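Local coordinates for protein bitiscetin (Bitis arietans, PDB 1JWI) that binds von Willebrand factor and induces its interaction with platelet GPIbalpha through the A1 domain, causing platelets to aggregate, at residues A[16-22]-A[120-126]. Residues are numbered along the deposited sequence; the frame is centred on the assembly and turned at random.
Sequences YKVFKKV and KNPFICK
The Phe123 ring receives the CB of Phe19 over one face, a CH-pi contact 3.9 Å from CB to the ring centroid. This pair sits where the N-terminal strand 14-20 and the C-terminal strand 121-126 run antiparallel, the pairing that closes the C-type lectin fold by bringing its two chain ends together. The two phenyl planes diverge by only 20°, but the rings are displaced along each other, with centroids 5.3 Å apart, so little of one lies above the other. With chi1 at 54°, CG of Phe123 sits over its own backbone, flanked by N and C, and the ring leans across to the other strand. Its edge meets the carbonyl of Lys21, with CE1 3.2 Å from Lys21 O. On the same face of the sheet, packed toward helix 25-34, Cys125 SG approaches the Phe19 ring obliquely, 3.5 Å from Phe19 CE2, and is disulfide-bonded to Cys32. Between the strands, reciprocal backbone hydrogen bonds join Phe19 with Phe123 and Lys17 with Cys125. The other face, toward helix 45-58, carries Val18, Ile124 and Tyr16. There Lys126, extended beside Tyr16, lays its CG over the tyrosine ring, while Glu47 OE1 takes a salt bridge from Lys126 NZ and a hydrogen bond with Tyr16 OH.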
ATOM      1  N   TYR A  16      17.142  15.855  17.479  1.00 24.35           N
ATOM      2  CA  TYR A  16      17.028  15.122  16.217  1.00 22.35           C
ATOM      3  C   TYR A  16      18.354  14.934  15.499  1.00 21.47           C
ATOM      4  O   TYR A  16      19.257  15.771  15.591  1.00 21.15           O
ATOM      5  CB  TYR A  16      16.092  15.840  15.242  1.00 20.35           C
ATOM      6  CG  TYR A  16      14.723  16.165  15.781  1.00 21.07           C
ATOM      7  CD1 TYR A  16      14.556  17.127  16.776  1.00 20.62           C
ATOM      8  CD2 TYR A  16      13.586  15.548  15.261  1.00 20.19           C
ATOM      9  CE1 TYR A  16      13.291  17.474  17.235  1.00 22.10           C
ATOM     10  CE2 TYR A  16      12.314  15.886  15.710  1.00 21.02           C
ATOM     11  CZ  TYR A  16      12.175  16.855  16.694  1.00 22.37           C
ATOM     12  OH  TYR A  16      10.920  17.229  17.110  1.00 23.32           O
ATOM     13  N   LYS A  17      18.443  13.845  14.749  1.00 21.12           N
ATOM     14  CA  LYS A  17      19.640  13.531  13.986  1.00 22.20           C
ATOM     15  C   LYS A  17      19.288  12.639  12.800  1.00 22.23           C
ATOM     16  O   LYS A  17      18.544  11.665  12.938  1.00 21.51           O
ATOM     17  CB  LYS A  17      20.657  12.820  14.885  1.00 24.52           C
ATOM     18  CG  LYS A  17      21.880  12.261  14.168  1.00 26.52           C
ATOM     19  CD  LYS A  17      22.894  13.338  13.874  1.00 30.43           C
ATOM     20  CE  LYS A  17      24.215  12.753  13.381  1.00 31.09           C
ATOM     21  NZ  LYS A  17      25.201  13.846  13.123  1.00 32.04           N
ATOM     22  N   VAL A  18      19.823  12.994  11.634  1.00 22.96           N
ATOM     23  CA  VAL A  18      19.618  12.236  10.403  1.00 22.36           C
ATOM     24  C   VAL A  18      20.859  11.365  10.222  1.00 23.42           C
ATOM     25  O   VAL A  18      21.976  11.879  10.153  1.00 24.35           O
ATOM     26  CB  VAL A  18      19.480  13.185   9.179  1.00 22.45           C
ATOM     27  CG1 VAL A  18      19.419  12.382   7.890  1.00 21.49           C
ATOM     28  CG2 VAL A  18      18.236  14.056   9.330  1.00 18.53           C
ATOM     29  N   PHE A  19      20.671  10.052  10.162  1.00 23.51           N
ATOM     30  CA  PHE A  19      21.796   9.134   9.991  1.00 24.38           C
ATOM     31  C   PHE A  19      21.935   8.717   8.532  1.00 25.77           C
ATOM     32  O   PHE A  19      20.965   8.290   7.898  1.00 25.59           O
ATOM     33  CB  PHE A  19      21.607   7.907  10.882  1.00 23.40           C
ATOM     34  CG  PHE A  19      21.813   8.188  12.344  1.00 23.32           C
ATOM     35  CD1 PHE A  19      23.081   8.106  12.908  1.00 22.71           C
ATOM     36  CD2 PHE A  19      20.744   8.559  13.153  1.00 23.43           C
ATOM     37  CE1 PHE A  19      23.282   8.392  14.256  1.00 22.34           C
ATOM     38  CE2 PHE A  19      20.936   8.848  14.504  1.00 23.21           C
ATOM     39  CZ  PHE A  19      22.208   8.763  15.055  1.00 22.15           C
ATOM     40  N   LYS A  20      23.149   8.848   8.000  1.00 27.79           N
ATOM     41  CA  LYS A  20      23.412   8.502   6.613  1.00 29.23           C
ATOM     42  C   LYS A  20      23.644   7.012   6.388  1.00 30.24           C
ATOM     43  O   LYS A  20      23.507   6.530   5.265  1.00 30.45           O
ATOM     44  CB  LYS A  20      24.598   9.313   6.079  1.00 30.69           C
ATOM     45  CG  LYS A  20      24.246  10.766   5.782  1.00 32.29           C
ATOM     46  CD  LYS A  20      25.294  11.439   4.909  1.00 34.10           C
ATOM     47  CE  LYS A  20      26.532  11.807   5.707  1.00 34.15           C
ATOM     48  NZ  LYS A  20      26.201  12.751   6.813  1.00 35.47           N
ATOM     49  N   LYS A  21      23.991   6.290   7.450  1.00 30.97           N
ATOM     50  CA  LYS A  21      24.207   4.848   7.358  1.00 31.67           C
ATOM     51  C   LYS A  21      22.849   4.224   7.050  1.00 30.91           C
ATOM     52  O   LYS A  21      21.928   4.314   7.859  1.00 32.08           O
ATOM     53  CB  LYS A  21      24.735   4.305   8.689  1.00 33.27           C
ATOM     54  CG  LYS A  21      23.894   4.721   9.895  1.00 36.55           C
ATOM     55  CD  LYS A  21      24.241   3.935  11.157  1.00 37.79           C
ATOM     56  CE  LYS A  21      23.800   2.482  11.042  1.00 40.10           C
ATOM     57  NZ  LYS A  21      24.134   1.696  12.268  1.00 40.89           N
ATOM     58  N   VAL A  22      22.720   3.597   5.885  1.00 29.85           N
ATOM     59  CA  VAL A  22      21.445   3.003   5.485  1.00 29.78           C
ATOM     60  C   VAL A  22      21.103   1.712   6.216  1.00 29.38           C
ATOM     61  O   VAL A  22      21.975   0.901   6.514  1.00 30.08           O
ATOM     62  CB  VAL A  22      21.406   2.729   3.967  1.00 29.65           C
ATOM     63  CG1 VAL A  22      21.613   4.029   3.201  1.00 29.76           C
ATOM     64  CG2 VAL A  22      22.475   1.705   3.593  1.00 30.88           C
ATOM     65  N   LYS A 120      16.826  -0.512   2.229  1.00 29.28           N
ATOM     66  CA  LYS A 120      17.828   0.194   3.029  1.00 28.67           C
ATOM     67  C   LYS A 120      17.858   1.690   2.711  1.00 27.62           C
ATOM     68  O   LYS A 120      18.175   2.096   1.593  1.00 28.00           O
ATOM     69  CB  LYS A 120      19.216  -0.419   2.812  1.00 29.39           C
ATOM     70  CG  LYS A 120      19.340  -1.844   3.339  1.00 30.77           C
ATOM     71  CD  LYS A 120      20.746  -2.397   3.172  1.00 31.11           C
ATOM     72  CE  LYS A 120      20.784  -3.883   3.496  1.00 31.90           C
ATOM     73  NZ  LYS A 120      20.243  -4.185   4.855  1.00 31.74           N
ATOM     74  N   ASN A 121      17.527   2.505   3.708  1.00 25.06           N
ATOM     75  CA  ASN A 121      17.497   3.954   3.537  1.00 22.83           C
ATOM     76  C   ASN A 121      18.076   4.665   4.742  1.00 21.85           C
ATOM     77  O   ASN A 121      18.200   4.082   5.819  1.00 21.98           O
ATOM     78  CB  ASN A 121      16.055   4.453   3.391  1.00 21.96           C
ATOM     79  CG  ASN A 121      15.386   3.975   2.128  1.00 21.35           C
ATOM     80  OD1 ASN A 121      15.897   4.180   1.030  1.00 23.41           O
ATOM     81  ND2 ASN A 121      14.222   3.345   2.276  1.00 19.46           N
ATOM     82  N   PRO A 122      18.458   5.938   4.570  1.00 20.82           N
ATOM     83  CA  PRO A 122      18.991   6.646   5.730  1.00 20.22           C
ATOM     84  C   PRO A 122      17.767   6.853   6.624  1.00 19.48           C
ATOM     85  O   PRO A 122      16.632   6.576   6.205  1.00 17.66           O
ATOM     86  CB  PRO A 122      19.529   7.949   5.129  1.00 20.69           C
ATOM     87  CG  PRO A 122      18.685   8.153   3.919  1.00 20.11           C
ATOM     88  CD  PRO A 122      18.579   6.755   3.352  1.00 20.42           C
ATOM     89  N   PHE A 123      17.969   7.332   7.842  1.00 20.13           N
ATOM     90  CA  PHE A 123      16.840   7.513   8.742  1.00 19.88           C
ATOM     91  C   PHE A 123      17.027   8.652   9.724  1.00 19.56           C
ATOM     92  O   PHE A 123      18.110   9.227   9.837  1.00 19.48           O
ATOM     93  CB  PHE A 123      16.559   6.217   9.504  1.00 19.75           C
ATOM     94  CG  PHE A 123      17.749   5.673  10.232  1.00 20.40           C
ATOM     95  CD1 PHE A 123      18.735   4.966   9.553  1.00 18.74           C
ATOM     96  CD2 PHE A 123      17.888   5.871  11.601  1.00 19.82           C
ATOM     97  CE1 PHE A 123      19.843   4.459  10.229  1.00 19.52           C
ATOM     98  CE2 PHE A 123      18.993   5.367  12.287  1.00 19.87           C
ATOM     99  CZ  PHE A 123      19.975   4.660  11.595  1.00 19.79           C
ATOM    100  N   ILE A 124      15.955   8.966  10.435  1.00 19.40           N
ATOM    101  CA  ILE A 124      15.974  10.061  11.383  1.00 20.81           C
ATOM    102  C   ILE A 124      15.484   9.647  12.760  1.00 20.43           C
ATOM    103  O   ILE A 124      14.371   9.139  12.911  1.00 20.28           O
ATOM    104  CB  ILE A 124      15.099  11.221  10.874  1.00 22.12           C
ATOM    105  CG1 ILE A 124      15.004  12.310  11.942  1.00 22.73           C
ATOM    106  CG2 ILE A 124      13.714  10.702  10.514  1.00 25.18           C
ATOM    107  CD1 ILE A 124      14.038  13.410  11.600  1.00 25.32           C
ATOM    108  N   CYS A 125      16.335   9.875  13.757  1.00 20.52           N
ATOM    109  CA  CYS A 125      16.017   9.558  15.141  1.00 20.39           C
ATOM    110  C   CYS A 125      15.544  10.806  15.888  1.00 20.73           C
ATOM    111  O   CYS A 125      15.874  11.940  15.522  1.00 20.68           O
ATOM    112  CB  CYS A 125      17.241   8.982  15.854  1.00 18.35           C
ATOM    113  SG  CYS A 125      17.861   7.412  15.179  1.00 18.77           S
ATOM    114  N   LYS A 126      14.759  10.575  16.930  1.00 21.01           N
ATOM    115  CA  LYS A 126      14.226  11.638  17.764  1.00 22.40           C
ATOM    116  C   LYS A 126      14.233  11.139  19.210  1.00 24.73           C
ATOM    117  O   LYS A 126      13.799  10.017  19.490  1.00 25.00           O
ATOM    118  CB  LYS A 126      12.802  11.973  17.319  1.00 21.61           C
ATOM    119  CG  LYS A 126      12.030  12.892  18.243  1.00 19.44           C
ATOM    120  CD  LYS A 126      10.629  13.098  17.693  1.00 19.19           C
ATOM    121  CE  LYS A 126       9.750  13.882  18.650  1.00 20.47           C
ATOM    122  NZ  LYS A 126       8.350  13.970  18.139  1.00 23.01           N
TER